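Local coordinates for putative uncharacterized protein (Chaetomium thermophilum, PDB 4XRI), which probably serves as a nuclear import receptor of the importin beta family that binds a small GTPase and carries protein cargo into the nucleus, at residues I68-K71 against N72-A76; H387-W390 against H391-D394; M427-S431 against I432-D436. The protein carries 2 engineered substitutions. One frame throughout, in Å; residues are numbered along the deposited sequence.

Interaction 1 (I68-K71 against N72-A76); sequences IALK and NAFSA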
# COMPACT_ATOMS: atom_id res chain seq x y z
N ILE A 68 16.88 12.62 24.26
CA ILE A 68 16.07 11.65 23.53
C ILE A 68 15.60 10.54 24.47
O ILE A 68 14.43 10.16 24.45
CB ILE A 68 16.85 11.02 22.36
CG1 ILE A 68 17.25 12.10 21.35
CG2 ILE A 68 16.00 9.95 21.68
CD1 ILE A 68 16.11 12.99 20.94
N ALA A 69 16.52 10.05 25.29
CA ALA A 69 16.21 9.01 26.26
C ALA A 69 15.15 9.50 27.25
O ALA A 69 14.24 8.76 27.61
CB ALA A 69 17.47 8.59 27.01
N LEU A 70 15.29 10.75 27.66
CA LEU A 70 14.33 11.39 28.56
C LEU A 70 12.95 11.47 27.92
O LEU A 70 11.94 11.14 28.54
CB LEU A 70 14.82 12.78 28.96
CG LEU A 70 13.89 13.62 29.84
CD1 LEU A 70 13.67 12.94 31.18
CD2 LEU A 70 14.47 15.02 30.03
N LYS A 71 12.92 11.93 26.67
CA LYS A 71 11.69 12.00 25.90
C LYS A 71 11.02 10.63 25.81
O LYS A 71 9.81 10.51 25.99
CB LYS A 71 11.98 12.54 24.49
CG LYS A 71 10.75 12.66 23.59
CD LYS A 71 10.64 11.50 22.60
CE LYS A 71 11.84 11.43 21.67
NZ LYS A 71 11.70 10.33 20.67
N ASN A 72 11.82 9.61 25.54
CA ASN A 72 11.32 8.25 25.38
C ASN A 72 10.89 7.61 26.70
O ASN A 72 10.30 6.53 26.71
CB ASN A 72 12.37 7.37 24.71
CG ASN A 72 12.55 7.69 23.25
OD1 ASN A 72 11.65 8.24 22.61
ND2 ASN A 72 13.71 7.34 22.70
N ALA A 73 11.20 8.27 27.81
CA ALA A 73 10.87 7.73 29.12
C ALA A 73 9.38 7.86 29.42
O ALA A 73 8.85 7.15 30.27
CB ALA A 73 11.69 8.42 30.20
N PHE A 74 8.72 8.77 28.71
CA PHE A 74 7.28 8.95 28.89
C PHE A 74 6.59 9.34 27.58
O PHE A 74 5.62 10.10 27.59
CB PHE A 74 7.01 10.01 29.96
CG PHE A 74 7.86 11.24 29.84
CD1 PHE A 74 7.46 12.30 29.04
CD2 PHE A 74 9.05 11.35 30.53
CE1 PHE A 74 8.23 13.43 28.92
CE2 PHE A 74 9.84 12.48 30.42
CZ PHE A 74 9.42 13.53 29.62
N SER A 75 7.08 8.82 26.46
CA SER A 75 6.44 9.04 25.17
C SER A 75 6.77 7.92 24.19
O SER A 75 7.82 7.29 24.28
CB SER A 75 6.85 10.39 24.58
OG SER A 75 8.23 10.40 24.26
N ALA A 76 5.85 7.67 23.26
CA ALA A 76 6.04 6.64 22.24
C ALA A 76 5.11 6.86 21.06
O ALA A 76 4.11 7.56 21.17
CB ALA A 76 5.82 5.25 22.84

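Interaction 2 (H387-W390 against H391-D394); sequences HADW and HFRD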
# COMPACT_ATOMS: atom_id res chain seq x y z
N HIS A 387 20.59 12.78 -30.05
CA HIS A 387 21.61 13.63 -29.44
C HIS A 387 22.91 12.85 -29.25
O HIS A 387 22.91 11.63 -29.14
CB HIS A 387 21.11 14.17 -28.10
CG HIS A 387 21.73 15.47 -27.70
ND1 HIS A 387 22.92 15.55 -27.01
CD2 HIS A 387 21.32 16.75 -27.87
CE1 HIS A 387 23.22 16.81 -26.78
NE2 HIS A 387 22.26 17.56 -27.30
N ALA A 388 24.03 13.57 -29.21
CA ALA A 388 25.33 12.94 -29.03
C ALA A 388 25.55 12.60 -27.56
O ALA A 388 26.23 11.63 -27.22
CB ALA A 388 26.45 13.84 -29.54
N ASP A 389 24.96 13.41 -26.69
CA ASP A 389 24.99 13.17 -25.25
C ASP A 389 23.91 12.15 -24.88
O ASP A 389 22.73 12.36 -25.16
CB ASP A 389 24.78 14.48 -24.48
CG ASP A 389 25.07 14.34 -23.00
OD1 ASP A 389 25.21 15.39 -22.33
OD2 ASP A 389 25.17 13.20 -22.50
N TRP A 390 24.32 11.06 -24.25
CA TRP A 390 23.39 10.00 -23.87
C TRP A 390 22.35 10.48 -22.86
O TRP A 390 21.27 9.92 -22.77
CB TRP A 390 24.14 8.79 -23.31
CG TRP A 390 24.80 9.05 -21.99
CD1 TRP A 390 26.08 9.46 -21.78
CD2 TRP A 390 24.20 8.92 -20.69
NE1 TRP A 390 26.33 9.59 -20.44
CE2 TRP A 390 25.19 9.27 -19.75
CE3 TRP A 390 22.93 8.54 -20.24
CZ2 TRP A 390 24.94 9.25 -18.38
CZ3 TRP A 390 22.69 8.52 -18.88
CH2 TRP A 390 23.69 8.88 -17.96
N HIS A 391 22.70 11.52 -22.11
CA HIS A 391 21.77 12.14 -21.16
C HIS A 391 20.47 12.55 -21.85
O HIS A 391 19.38 12.35 -21.32
CB HIS A 391 22.39 13.37 -20.49
CG HIS A 391 23.55 13.06 -19.60
ND1 HIS A 391 24.85 12.99 -20.05
CD2 HIS A 391 23.60 12.81 -18.27
CE1 HIS A 391 25.65 12.71 -19.04
NE2 HIS A 391 24.92 12.59 -17.94
N PHE A 392 20.61 13.12 -23.04
CA PHE A 392 19.47 13.66 -23.77
C PHE A 392 18.70 12.59 -24.54
O PHE A 392 17.48 12.67 -24.66
CB PHE A 392 19.95 14.75 -24.74
CG PHE A 392 20.35 16.03 -24.05
CD1 PHE A 392 19.50 17.12 -24.04
CD2 PHE A 392 21.57 16.13 -23.40
CE1 PHE A 392 19.86 18.29 -23.41
CE2 PHE A 392 21.94 17.30 -22.76
CZ PHE A 392 21.08 18.38 -22.77
N ARG A 393 19.41 11.59 -25.05
CA ARG A 393 18.75 10.45 -25.69
C ARG A 393 17.94 9.68 -24.66
O ARG A 393 16.78 9.33 -24.90
CB ARG A 393 19.77 9.53 -26.37
CG ARG A 393 20.54 10.17 -27.51
CD ARG A 393 21.13 9.12 -28.44
NE ARG A 393 22.01 8.19 -27.73
CZ ARG A 393 23.27 8.44 -27.41
NH1 ARG A 393 23.81 9.61 -27.72
NH2 ARG A 393 23.99 7.52 -26.78
N ASP A 394 18.56 9.42 -23.51
CA ASP A 394 17.91 8.74 -22.41
C ASP A 394 16.70 9.54 -21.93
O ASP A 394 15.64 8.97 -21.66
CB ASP A 394 18.88 8.53 -21.25
CG ASP A 394 18.24 7.83 -20.07
OD1 ASP A 394 18.16 6.59 -20.09
OD2 ASP A 394 17.82 8.52 -19.11

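Interaction 3 (M427-S431 against I432-D436); sequences MEDES and IQVRD. With SO4 (sulfate ion), chain J.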
# COMPACT_ATOMS: atom_id res chain seq x y z
N MET A 427 17.07 0.26 -28.88
CA MET A 427 17.50 -0.88 -28.08
C MET A 427 18.94 -1.28 -28.41
O MET A 427 19.55 -2.05 -27.67
CB MET A 427 16.57 -2.07 -28.30
CG MET A 427 15.16 -1.85 -27.77
SD MET A 427 15.07 -2.00 -25.97
CE MET A 427 15.24 -3.77 -25.78
N GLU A 428 19.47 -0.75 -29.50
CA GLU A 428 20.85 -1.03 -29.89
C GLU A 428 21.77 0.14 -29.58
O GLU A 428 22.87 0.25 -30.12
CB GLU A 428 20.93 -1.37 -31.38
CG GLU A 428 20.44 -2.77 -31.72
CD GLU A 428 21.31 -3.85 -31.12
OE1 GLU A 428 22.53 -3.62 -30.96
OE2 GLU A 428 20.78 -4.93 -30.79
N ASP A 429 21.32 1.02 -28.69
CA ASP A 429 22.10 2.18 -28.29
C ASP A 429 23.34 1.75 -27.51
O ASP A 429 23.33 0.71 -26.85
CB ASP A 429 21.25 3.14 -27.45
CG ASP A 429 21.85 4.52 -27.36
OD1 ASP A 429 21.42 5.41 -28.13
OD2 ASP A 429 22.75 4.73 -26.52
N GLU A 430 24.41 2.54 -27.60
CA GLU A 430 25.64 2.24 -26.88
C GLU A 430 25.39 2.25 -25.38
O GLU A 430 25.78 1.33 -24.66
CB GLU A 430 26.75 3.24 -27.21
CG GLU A 430 27.26 3.20 -28.64
CD GLU A 430 28.30 4.28 -28.89
OE1 GLU A 430 28.47 5.17 -28.03
OE2 GLU A 430 28.96 4.24 -29.95
N SER A 431 24.74 3.31 -24.92
CA SER A 431 24.50 3.52 -23.50
C SER A 431 23.53 2.49 -22.93
O SER A 431 22.46 2.25 -23.49
CB SER A 431 23.96 4.93 -23.25
OG SER A 431 23.63 5.12 -21.89
N ILE A 432 23.93 1.86 -21.83
CA ILE A 432 23.09 0.87 -21.17
C ILE A 432 21.92 1.56 -20.47
O ILE A 432 20.86 0.97 -20.27
CB ILE A 432 23.90 0.03 -20.16
CG1 ILE A 432 23.06 -1.15 -19.66
CG2 ILE A 432 24.41 0.89 -19.01
CD1 ILE A 432 22.60 -2.09 -20.74
N GLN A 433 22.11 2.83 -20.11
CA GLN A 433 21.05 3.62 -19.51
C GLN A 433 19.94 3.86 -20.52
O GLN A 433 18.76 3.72 -20.21
CB GLN A 433 21.57 4.96 -18.99
CG GLN A 433 22.56 4.85 -17.84
CD GLN A 433 24.00 4.71 -18.32
OE1 GLN A 433 24.27 4.75 -19.52
NE2 GLN A 433 24.91 4.53 -17.37
N VAL A 434 20.33 4.22 -21.74
CA VAL A 434 19.38 4.48 -22.81
C VAL A 434 18.60 3.22 -23.17
O VAL A 434 17.39 3.27 -23.39
CB VAL A 434 20.09 5.02 -24.08
CG1 VAL A 434 19.11 5.12 -25.24
CG2 VAL A 434 20.72 6.37 -23.80
N ARG A 435 19.30 2.09 -23.21
CA ARG A 435 18.68 0.81 -23.52
C ARG A 435 17.66 0.40 -22.46
O ARG A 435 16.59 -0.12 -22.78
CB ARG A 435 19.74 -0.28 -23.67
CG ARG A 435 20.39 -0.32 -25.04
CD ARG A 435 21.40 -1.45 -25.12
NE ARG A 435 22.68 -1.08 -24.52
CZ ARG A 435 23.57 -1.95 -24.08
NH1 ARG A 435 24.71 -1.52 -23.55
NH2 ARG A 435 23.32 -3.25 -24.15
N ASP A 436 18.01 0.64 -21.20
CA ASP A 436 17.11 0.32 -20.09
C ASP A 436 15.86 1.19 -20.13
O ASP A 436 14.75 0.70 -19.97
CB ASP A 436 17.83 0.50 -18.75
CG ASP A 436 16.98 0.05 -17.57
OD1 ASP A 436 16.29 -0.98 -17.70
OD2 ASP A 436 17.01 0.73 -16.52
S SO4 J . 27.59 5.75 -20.17
O1 SO4 J . 26.35 6.38 -20.62
O2 SO4 J . 27.27 4.62 -19.30
O3 SO4 J . 28.34 5.28 -21.33
O4 SO4 J . 28.39 6.72 -19.42
O HOH W 1 26.97 1.86 -21.64

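Interaction 1 (I68-K71 against N72-A76)
Asn72 sits one turn after Ile68, near the C-terminal end of helix 60-72, and its backbone N donates to Ile68 O at 2.9 Å in the usual helical pattern. Its CG lies beside the backbone N (chi1 -72°), which folds the amide back alongside Ile68, with ND2 3.6 Å from Ile68 CG2. The other arm of the amide turns to Lys71, whose NZ donates to Asn72 OD1 at 2.9 Å from a little off the carbonyl plane. A lysine suits this task because its chain is long enough to bend twice, at chi2 and chi3, and bring the ammonium group back to its own neighbour. At Ala73 the spacing tightens: its N bonds to Leu70 O, three residues back, at 3.1 Å and stands 69° out of the carbonyl plane. The small methyl of Ala73 fits tightly against that same oxygen, and the methyl also touches Leu46 of helix 42-54. Phe74 gives a weak backbone bond, N to Lys71 O at 3.4 Å. With CG between the backbone N and the carbonyl carbon (chi1 45°), its ring returns to the last helical turn, where CE2 touches Leu70 CD1 at 3.9 Å and Lys71 O stands over one face. Trp89 and Ile127 also pack on this ring, so a large aromatic side chain belongs here. Ser75 brings its hydroxyl close to Lys71 O too, but the modelled separation of 2.3 Å from OG is too short to be trusted in detail. The whole is a C-terminal helix end running into the loop before helix 79-91, within the all-helical N-terminal domain of an importin beta superhelix.

Interaction 2 (H387-W390 against H391-D394)
Asp389 N-caps helix 390-402, in the HEAT-like repeat region: its OD2 accepts from His391 N at 3.0 Å, meeting a backbone donor that the first helical turn cannot supply with a carbonyl. The same oxygen also takes the ring N-H of His391 ND1, modelled very short at 2.5 Å, with carboxylate and imidazole planes 86° apart. A short acidic side chain suits this place because it can serve both donors. Asp389 O then accepts from Phe392 N at 3.1 Å and, weakly, from Arg393 N, while Trp390 O takes Asp394 N at 2.9 Å.

The guanidinium of Arg393 serves two loop carbonyls, those of His387 and Ala388. Its chain bends at chi3, and NH1 gives His387 O a bond of 2.6 Å lying in the guanidinium plane, with a weaker one to Ala388 O; NE forms a salt bridge with Asp429. The carboxylate of Asp394 is buried, and Ser437 and Gln343 meet its two oxygens.

Two aromatic pairs flank this network. The indole of Trp390 takes the cramped position between its backbone N and carbonyl carbon (chi1 68°), so that its six-membered ring stacks face to face on the His391 imidazole, centroids 4.0 Å apart; a bound sulfate, probably from the crystallisation liquor, lies beside the indole. The rings of His387 and Phe392 stack likewise, with centroids 4.3 Å apart and planes at 17°, and Phe392 CB also rests on the imidazole face. In the plane of that imidazole, His387 ND1 accepts from Asp389 N at 3.0 Å.

Interaction 3 (M427-S431 against I432-D436)
Ser431 OG accepts a weak capping bond from Val434 N at 3.4 Å, placing Ser431 at the N-cap of helix 432-449. The hydroxyl is anti to its own backbone N (chi1 176°), which lets it meet the first turn, and it also donates to Gln433 OE1, though the modelled 2.5 Å is very short. Just before the cap, Asp429 OD2 uses its anti lone pair to accept Ser431 N at 2.9 Å, an Asx turn. A water bridges Glu430 O and Ile432 N, serving another end-of-helix donor, and Arg435 N closes the first turn on Ser431 O at 3.2 Å.

The charged group of Arg435 curls back over the loop. NH1 bonds to Glu430 O at 3.2 Å from above the carbonyl plane, NE reaches Ser431 O weakly, and Ile432 CD1 lies over the centre of the guanidinium face, 3.4 Å above it. A leucine here would probably leave Glu430 O without its guanidinium donor and remove the weak NE bond to Ser431 O, slackening the tie between loop and helix.

Van der Waals packing comes from Val434, whose branched side chain crosses that of Asp429 at about a right angle, its CG1 methyl lying 3.5 Å from the carboxylate carbon, Asp429 CG.

A sulfate, probably from the crystallisation liquor, takes a hydrogen bond from Gln433 NE2 to its O2 at 3.1 Å, with Trp390 nearby. Together, the Asx turn and serine cap form a helix start in a short interhelical loop of the HEAT-like repeat region.

Following the chain from the N terminus, interaction 1 comes first, where helix 60-72 runs out into the loop that leads to helix 79-91. Interaction 2 then closes the loop between helices 374-384 and 390-402, and interaction 3 the loop between helices 409-425 and 432-449. The three are in series; none nests in or crosses another. Interaction 1 stands apart, its nearest atoms about 40 Å from interaction 2 and about 39 Å from interaction 3. Interactions 2 and 3 touch, with centres about 10 Å apart: a salt bridge ties helix 390-402 to the loop before helix 432-449, and the packing of Asp394 on Gln433 joins the two helix starts.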